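Local structure of pseudopodium-enriched atypical kinase 1 (Homo sapiens, 6BHC) at residues A[260-268]-A[280-288]; A[321-332]-A[346-354]. The protein is a pseudokinase with a protein-kinase fold and an altered catalytic cleft that forms dimers, probably acting as a signalling scaffold more than as an enzyme. The protein carries 1 engineered substitution. One frame throughout, in Å; residues are numbered along the deposited sequence.

Interaction 1 (A[260-268]-A[280-288])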
# COMPACT_ATOMS: atom_id res chain seq x y z
N ASP A 260 19.83 -45.51 9.81
CA ASP A 260 19.59 -44.32 10.61
C ASP A 260 20.81 -43.41 10.69
O ASP A 260 20.66 -42.19 10.84
CB ASP A 260 19.14 -44.71 12.02
CG ASP A 260 18.57 -43.55 12.81
OD1 ASP A 260 18.17 -42.55 12.18
OD2 ASP A 260 18.51 -43.64 14.05
N GLN A 261 22.01 -43.98 10.60
CA GLN A 261 23.24 -43.19 10.64
C GLN A 261 23.52 -42.47 9.33
O GLN A 261 24.46 -41.66 9.28
CB GLN A 261 24.43 -44.08 11.01
CG GLN A 261 24.34 -44.70 12.39
CD GLN A 261 25.47 -45.67 12.66
OE1 GLN A 261 26.19 -46.07 11.75
NE2 GLN A 261 25.63 -46.06 13.92
N SER A 262 22.75 -42.74 8.28
CA SER A 262 22.96 -42.04 7.01
C SER A 262 22.62 -40.56 7.11
O SER A 262 23.03 -39.79 6.23
CB SER A 262 22.12 -42.69 5.91
OG SER A 262 20.74 -42.51 6.15
N ARG A 263 21.90 -40.15 8.15
CA ARG A 263 21.56 -38.75 8.37
C ARG A 263 22.25 -38.17 9.60
O ARG A 263 21.84 -37.12 10.10
CB ARG A 263 20.04 -38.59 8.49
CG ARG A 263 19.28 -39.10 7.29
CD ARG A 263 17.78 -38.89 7.45
NE ARG A 263 17.05 -39.35 6.28
CZ ARG A 263 16.79 -38.59 5.22
NH1 ARG A 263 17.20 -37.33 5.19
NH2 ARG A 263 16.11 -39.09 4.19
N LEU A 264 23.29 -38.83 10.09
CA LEU A 264 24.06 -38.35 11.23
C LEU A 264 25.33 -37.67 10.75
O LEU A 264 26.02 -38.18 9.86
CB LEU A 264 24.41 -39.50 12.18
CG LEU A 264 23.25 -40.19 12.89
CD1 LEU A 264 23.77 -41.25 13.84
CD2 LEU A 264 22.39 -39.16 13.62
N ALA A 265 25.63 -36.52 11.34
CA ALA A 265 26.81 -35.76 10.96
C ALA A 265 28.08 -36.57 11.25
O ALA A 265 28.08 -37.43 12.14
CB ALA A 265 26.86 -34.43 11.70
N PRO A 266 29.16 -36.33 10.50
CA PRO A 266 30.38 -37.14 10.70
C PRO A 266 30.96 -37.07 12.10
O PRO A 266 31.54 -38.05 12.57
CB PRO A 266 31.35 -36.57 9.66
CG PRO A 266 30.47 -35.96 8.62
CD PRO A 266 29.29 -35.42 9.36
N GLU A 267 30.81 -35.93 12.79
CA GLU A 267 31.38 -35.82 14.13
C GLU A 267 30.68 -36.74 15.12
O GLU A 267 31.28 -37.16 16.11
CB GLU A 267 31.34 -34.37 14.61
CG GLU A 267 29.95 -33.78 14.77
CD GLU A 267 29.43 -33.14 13.49
OE1 GLU A 267 29.97 -33.43 12.40
OE2 GLU A 267 28.48 -32.33 13.58
N ILE A 268 29.41 -37.06 14.87
CA ILE A 268 28.68 -37.97 15.75
C ILE A 268 29.25 -39.39 15.64
O ILE A 268 29.24 -40.14 16.62
CB ILE A 268 27.18 -37.94 15.42
CG1 ILE A 268 26.64 -36.51 15.52
CG2 ILE A 268 26.40 -38.86 16.34
CD1 ILE A 268 26.78 -35.90 16.90
N PHE A 280 23.68 -30.06 9.02
CA PHE A 280 24.11 -31.19 8.21
C PHE A 280 22.91 -31.92 7.60
O PHE A 280 22.95 -32.33 6.44
CB PHE A 280 24.95 -32.15 9.05
CG PHE A 280 25.45 -33.35 8.29
CD1 PHE A 280 26.61 -33.28 7.54
CD2 PHE A 280 24.75 -34.54 8.32
CE1 PHE A 280 27.07 -34.38 6.85
CE2 PHE A 280 25.20 -35.65 7.63
CZ PHE A 280 26.37 -35.57 6.89
N GLN A 281 21.83 -32.09 8.38
CA GLN A 281 20.66 -32.78 7.85
C GLN A 281 19.94 -31.94 6.80
O GLN A 281 19.30 -32.50 5.90
CB GLN A 281 19.71 -33.15 8.99
CG GLN A 281 20.25 -34.25 9.90
CD GLN A 281 19.25 -34.70 10.95
OE1 GLN A 281 18.26 -34.01 11.22
NE2 GLN A 281 19.50 -35.85 11.55
N THR A 282 20.03 -30.61 6.90
CA THR A 282 19.44 -29.75 5.88
C THR A 282 20.15 -29.92 4.54
O THR A 282 19.51 -29.83 3.48
CB THR A 282 19.49 -28.29 6.33
OG1 THR A 282 18.76 -28.16 7.56
CG2 THR A 282 18.86 -27.38 5.29
N GLY A 283 21.46 -30.19 4.56
CA GLY A 283 22.18 -30.43 3.32
C GLY A 283 21.72 -31.69 2.62
O GLY A 283 21.70 -31.75 1.38
N ILE A 284 21.36 -32.73 3.38
CA ILE A 284 20.81 -33.94 2.79
C ILE A 284 19.44 -33.65 2.17
O ILE A 284 19.10 -34.18 1.11
CB ILE A 284 20.73 -35.06 3.84
CG1 ILE A 284 22.14 -35.45 4.30
CG2 ILE A 284 19.98 -36.27 3.30
CD1 ILE A 284 22.15 -36.58 5.31
N LEU A 285 18.64 -32.80 2.83
CA LEU A 285 17.31 -32.50 2.32
C LEU A 285 17.37 -31.80 0.97
O LEU A 285 16.45 -31.96 0.15
CB LEU A 285 16.54 -31.64 3.33
CG LEU A 285 16.24 -32.28 4.68
CD1 LEU A 285 15.40 -31.33 5.52
CD2 LEU A 285 15.54 -33.61 4.51
N ILE A 286 18.42 -31.02 0.72
CA ILE A 286 18.54 -30.33 -0.56
C ILE A 286 18.61 -31.33 -1.71
O ILE A 286 17.95 -31.16 -2.74
CB ILE A 286 19.76 -29.39 -0.55
CG1 ILE A 286 19.55 -28.25 0.44
CG2 ILE A 286 20.02 -28.84 -1.95
CD1 ILE A 286 20.68 -27.25 0.46
N TYR A 287 19.40 -32.38 -1.54
CA TYR A 287 19.47 -33.43 -2.56
C TYR A 287 18.13 -34.12 -2.73
O TYR A 287 17.69 -34.35 -3.86
CB TYR A 287 20.55 -34.44 -2.19
CG TYR A 287 21.96 -34.02 -2.54
CD1 TYR A 287 22.67 -33.13 -1.73
CD2 TYR A 287 22.59 -34.51 -3.67
CE1 TYR A 287 23.96 -32.75 -2.04
CE2 TYR A 287 23.88 -34.14 -4.00
CZ TYR A 287 24.56 -33.26 -3.18
OH TYR A 287 25.85 -32.89 -3.51
N GLU A 288 17.46 -34.45 -1.63
CA GLU A 288 16.21 -35.20 -1.71
C GLU A 288 15.10 -34.36 -2.33
O GLU A 288 14.31 -34.87 -3.14
CB GLU A 288 15.81 -35.69 -0.32
CG GLU A 288 16.78 -36.71 0.26
CD GLU A 288 16.37 -37.21 1.64
OE1 GLU A 288 15.81 -36.41 2.42
OE2 GLU A 288 16.61 -38.40 1.93
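Ser262 and Ile284 open the contact, the carbonyl O of Ser262 lying 3.5 Å from the Ile284 CD1 methyl. Arg263 comes next and works at both ends. Its backbone O accepts a hydrogen bond from Gln281 NE2 (3.0 Å, N-H...O 158°), the oxygen lying in the Gln281 amide plane; the other amide atom, OE1, takes the backbone N of Leu204 in the loop that carries the kinase HxD motif. The Arg263 side chain, extended from CG to NE, runs along the helix to Glu288, which reaches out to meet it from the opposite direction. Arg263 NH1 bonds to Glu288 OE1 at 3.2 Å, in the guanidinium plane but from above the carboxylate plane, the two planes standing 58° apart. Arg263 NH2 forms the second arm with Glu288 OE2, modelled so short that its length is doubtful. NH1 also lies 3.5 Å from the Ile284 CG2 methyl. Ala265 and Pro266 share one face of the Phe280 ring in two CH-pi contacts: Ala265 CA sits 3.7 Å and Pro266 CD 3.9 Å from the ring centroid. The Phe280 ring lies against them because its first torsion (chi1 -180°) sets CG opposite the backbone N. Replacing the ring by an alanine would strip both CH-pi contacts and is likely to open a gap beneath Ala265 and Pro266, leaving this turn freer to shift. Glu267 completes the Ala-Pro-Glu motif and turns to Arg340 in the Glu-Arg salt bridge usual in the kinase fold. Arg263 supplies both polar links and Ala265 and Pro266 the ring packing, so the end of the activation segment is held on helix 277-289 at three points.

Interaction 2 (A[321-332]-A[346-354])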
# COMPACT_ATOMS: atom_id res chain seq x y z
N TYR A 321 18.86 -21.79 -10.16
CA TYR A 321 19.03 -22.03 -8.74
C TYR A 321 19.90 -23.25 -8.45
O TYR A 321 20.23 -23.49 -7.28
CB TYR A 321 17.67 -22.19 -8.06
CG TYR A 321 16.68 -21.10 -8.42
CD1 TYR A 321 16.65 -19.90 -7.72
CD2 TYR A 321 15.77 -21.28 -9.46
CE1 TYR A 321 15.75 -18.91 -8.05
CE2 TYR A 321 14.86 -20.29 -9.79
CZ TYR A 321 14.85 -19.11 -9.08
OH TYR A 321 13.95 -18.12 -9.41
N SER A 322 20.28 -24.01 -9.47
CA SER A 322 20.94 -25.29 -9.25
C SER A 322 22.35 -25.11 -8.70
O SER A 322 22.76 -25.84 -7.78
CB SER A 322 20.97 -26.10 -10.55
OG SER A 322 19.65 -26.31 -11.03
N ARG A 323 23.11 -24.15 -9.23
CA ARG A 323 24.49 -23.96 -8.77
C ARG A 323 24.52 -23.46 -7.33
O ARG A 323 25.35 -23.90 -6.53
CB ARG A 323 25.23 -22.99 -9.68
CG ARG A 323 25.19 -23.36 -11.15
CD ARG A 323 26.24 -22.61 -11.94
NE ARG A 323 27.55 -23.25 -11.84
CZ ARG A 323 27.96 -24.23 -12.63
NH1 ARG A 323 27.17 -24.69 -13.59
NH2 ARG A 323 29.17 -24.75 -12.47
N GLY A 324 23.62 -22.54 -6.98
CA GLY A 324 23.58 -22.04 -5.62
C GLY A 324 23.15 -23.10 -4.62
O GLY A 324 23.71 -23.18 -3.52
N LEU A 325 22.17 -23.92 -4.99
CA LEU A 325 21.76 -25.01 -4.11
C LEU A 325 22.86 -26.06 -3.96
O LEU A 325 23.01 -26.66 -2.89
CB LEU A 325 20.48 -25.66 -4.64
CG LEU A 325 19.21 -24.81 -4.56
CD1 LEU A 325 18.06 -25.48 -5.30
CD2 LEU A 325 18.83 -24.54 -3.11
N GLN A 326 23.64 -26.28 -5.02
CA GLN A 326 24.78 -27.19 -4.92
C GLN A 326 25.82 -26.65 -3.96
O GLN A 326 26.32 -27.37 -3.09
CB GLN A 326 25.39 -27.42 -6.30
CG GLN A 326 26.69 -28.21 -6.28
CD GLN A 326 26.47 -29.70 -6.10
OE1 GLN A 326 26.50 -30.47 -7.06
NE2 GLN A 326 26.25 -30.12 -4.85
N GLN A 327 26.16 -25.36 -4.09
CA GLN A 327 27.14 -24.75 -3.19
C GLN A 327 26.61 -24.72 -1.76
O GLN A 327 27.37 -24.92 -0.81
CB GLN A 327 27.49 -23.34 -3.68
CG GLN A 327 28.47 -22.59 -2.79
CD GLN A 327 29.88 -23.18 -2.83
OE1 GLN A 327 30.21 -23.99 -3.70
NE2 GLN A 327 30.71 -22.78 -1.88
N LEU A 328 25.31 -24.47 -1.60
CA LEU A 328 24.72 -24.45 -0.26
C LEU A 328 24.79 -25.82 0.40
O LEU A 328 25.10 -25.92 1.59
CB LEU A 328 23.27 -23.97 -0.34
CG LEU A 328 22.50 -23.97 0.98
CD1 LEU A 328 23.18 -23.07 1.99
CD2 LEU A 328 21.05 -23.55 0.76
N ALA A 329 24.51 -26.88 -0.36
CA ALA A 329 24.58 -28.22 0.19
C ALA A 329 26.01 -28.60 0.56
O ALA A 329 26.24 -29.19 1.62
CB ALA A 329 24.00 -29.23 -0.80
N SER A 330 26.98 -28.26 -0.29
CA SER A 330 28.37 -28.58 0.00
C SER A 330 28.83 -27.91 1.29
O SER A 330 29.60 -28.49 2.06
CB SER A 330 29.26 -28.15 -1.17
OG SER A 330 28.83 -28.75 -2.38
N CYS A 331 28.37 -26.68 1.54
CA CYS A 331 28.74 -25.99 2.78
C CYS A 331 28.05 -26.62 3.98
O CYS A 331 28.65 -26.75 5.05
CB CYS A 331 28.38 -24.51 2.68
SG CYS A 331 29.33 -23.60 1.44
N LEU A 332 26.78 -27.02 3.83
CA LEU A 332 26.06 -27.67 4.92
C LEU A 332 26.57 -29.08 5.19
O LEU A 332 26.42 -29.57 6.31
CB LEU A 332 24.57 -27.71 4.61
CG LEU A 332 23.82 -26.37 4.58
CD1 LEU A 332 22.42 -26.55 4.02
CD2 LEU A 332 23.77 -25.75 5.97
N ALA A 346 22.98 -20.09 5.70
CA ALA A 346 22.16 -20.77 4.71
C ALA A 346 20.93 -19.95 4.35
O ALA A 346 20.52 -19.92 3.19
CB ALA A 346 21.75 -22.15 5.23
N LYS A 347 20.34 -19.28 5.34
CA LYS A 347 19.21 -18.41 5.06
C LYS A 347 19.60 -17.28 4.11
O LYS A 347 18.87 -16.98 3.16
CB LYS A 347 18.65 -17.84 6.37
CG LYS A 347 17.39 -17.00 6.20
CD LYS A 347 16.75 -16.70 7.55
CE LYS A 347 15.40 -16.02 7.38
NZ LYS A 347 14.73 -15.80 8.69
N GLY A 348 20.76 -16.67 4.34
CA GLY A 348 21.21 -15.60 3.47
C GLY A 348 21.49 -16.06 2.05
O GLY A 348 21.25 -15.32 1.10
N ILE A 349 21.99 -17.29 1.90
CA ILE A 349 22.19 -17.84 0.57
C ILE A 349 20.85 -18.04 -0.13
O ILE A 349 20.68 -17.65 -1.29
CB ILE A 349 22.99 -19.16 0.66
CG1 ILE A 349 24.41 -18.88 1.15
CG2 ILE A 349 23.00 -19.87 -0.69
CD1 ILE A 349 25.30 -20.11 1.20
N LEU A 350 19.88 -18.63 0.57
CA LEU A 350 18.57 -18.86 -0.02
C LEU A 350 17.89 -17.54 -0.39
O LEU A 350 17.26 -17.43 -1.44
CB LEU A 350 17.70 -19.66 0.94
CG LEU A 350 18.13 -21.11 1.15
CD1 LEU A 350 17.43 -21.72 2.35
CD2 LEU A 350 17.85 -21.93 -0.10
N GLN A 351 18.02 -16.53 0.48
CA GLN A 351 17.49 -15.21 0.14
C GLN A 351 18.18 -14.64 -1.09
O GLN A 351 17.54 -13.99 -1.93
CB GLN A 351 17.66 -14.26 1.33
CG GLN A 351 16.79 -14.61 2.53
CD GLN A 351 17.21 -13.87 3.78
OE1 GLN A 351 18.38 -13.54 3.96
NE2 GLN A 351 16.24 -13.60 4.66
N CYS A 352 19.48 -14.88 -1.23
CA CYS A 352 20.21 -14.37 -2.39
C CYS A 352 19.77 -15.07 -3.67
O CYS A 352 19.66 -14.44 -4.72
CB CYS A 352 21.71 -14.53 -2.18
SG CYS A 352 22.69 -13.95 -3.59
N LEU A 353 19.53 -16.39 -3.60
CA LEU A 353 19.08 -17.10 -4.79
C LEU A 353 17.68 -16.69 -5.21
O LEU A 353 17.36 -16.71 -6.41
CB LEU A 353 19.13 -18.61 -4.55
CG LEU A 353 20.49 -19.23 -4.22
CD1 LEU A 353 20.37 -20.74 -4.03
CD2 LEU A 353 21.52 -18.90 -5.29
N LEU A 354 16.84 -16.30 -4.26
CA LEU A 354 15.46 -15.94 -4.57
C LEU A 354 15.35 -14.50 -5.06
O LEU A 354 14.74 -14.24 -6.11
CB LEU A 354 14.58 -16.15 -3.34
CG LEU A 354 14.30 -17.61 -2.98
CD1 LEU A 354 13.81 -17.73 -1.55
CD2 LEU A 354 13.29 -18.19 -3.95
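Leu328 is the apolar centre of the contact, wedged among Ala346, Ile349 and Leu350. Chi1 of 176° carries CG toward helix 346-354, and chi2 of 60° parts the two methyls: CD1 meets both Ala346 CB and Ile349 CD1, each at 3.7 Å, while CD2 meets Leu350 CD2 at 3.7 Å, the two leucine side chains crossing at about a right angle. Leu325 CD2 touches the same Leu350 methyl at 4.1 Å, and Leu332 CD2 reaches Ala346 CB from the next turn. A second kind of contact sets side chain against backbone. Leu353 CD1 rests 3.7 Å from the carbonyl C of Gly324, where a CB would collide with the other Leu353 methyl, CD2. At the end of the row the edge of the Tyr321 ring faces a carbonyl, CE1 lying 3.2 Å from Leu353 O; that oxygen accepts a hydrogen bond from Arg358, and the Tyr321 hydroxyl bonds to Arg178. No hydrogen bond joins the two helices, which run antiparallel (176°) with segment axes 10.2 Å apart. Leu350 also packs on helix 173-194 and Ile349 on helix 420-430. Cohesion between these counterparts of the kinase αH and αI helices therefore rests on fitted methyl groups and van der Waals contact, while the polar bonds named here, from Tyr321 and Leu353, go to residues outside the pair.

Along the chain the two contacts follow in series, neither nested nor crossed. Interaction 1 closes a short loop of 11 residues, bringing the end of the activation segment back on the helix that follows it, 277-289. After helix 295-298 and a long connection, interaction 2 closes a second loop, of 13 residues, as a helical hairpin late in the kinase domain. The pieces meet directly through helix 277-289: Tyr287 OH probably hydrogen-bonds Gln326 NE2, and Ile286 packs on Leu328. This helix, the kinase αF helix, thus links the activation-segment end to the hairpin, while helix 173-194 touches segments of both interactions within the C-lobe.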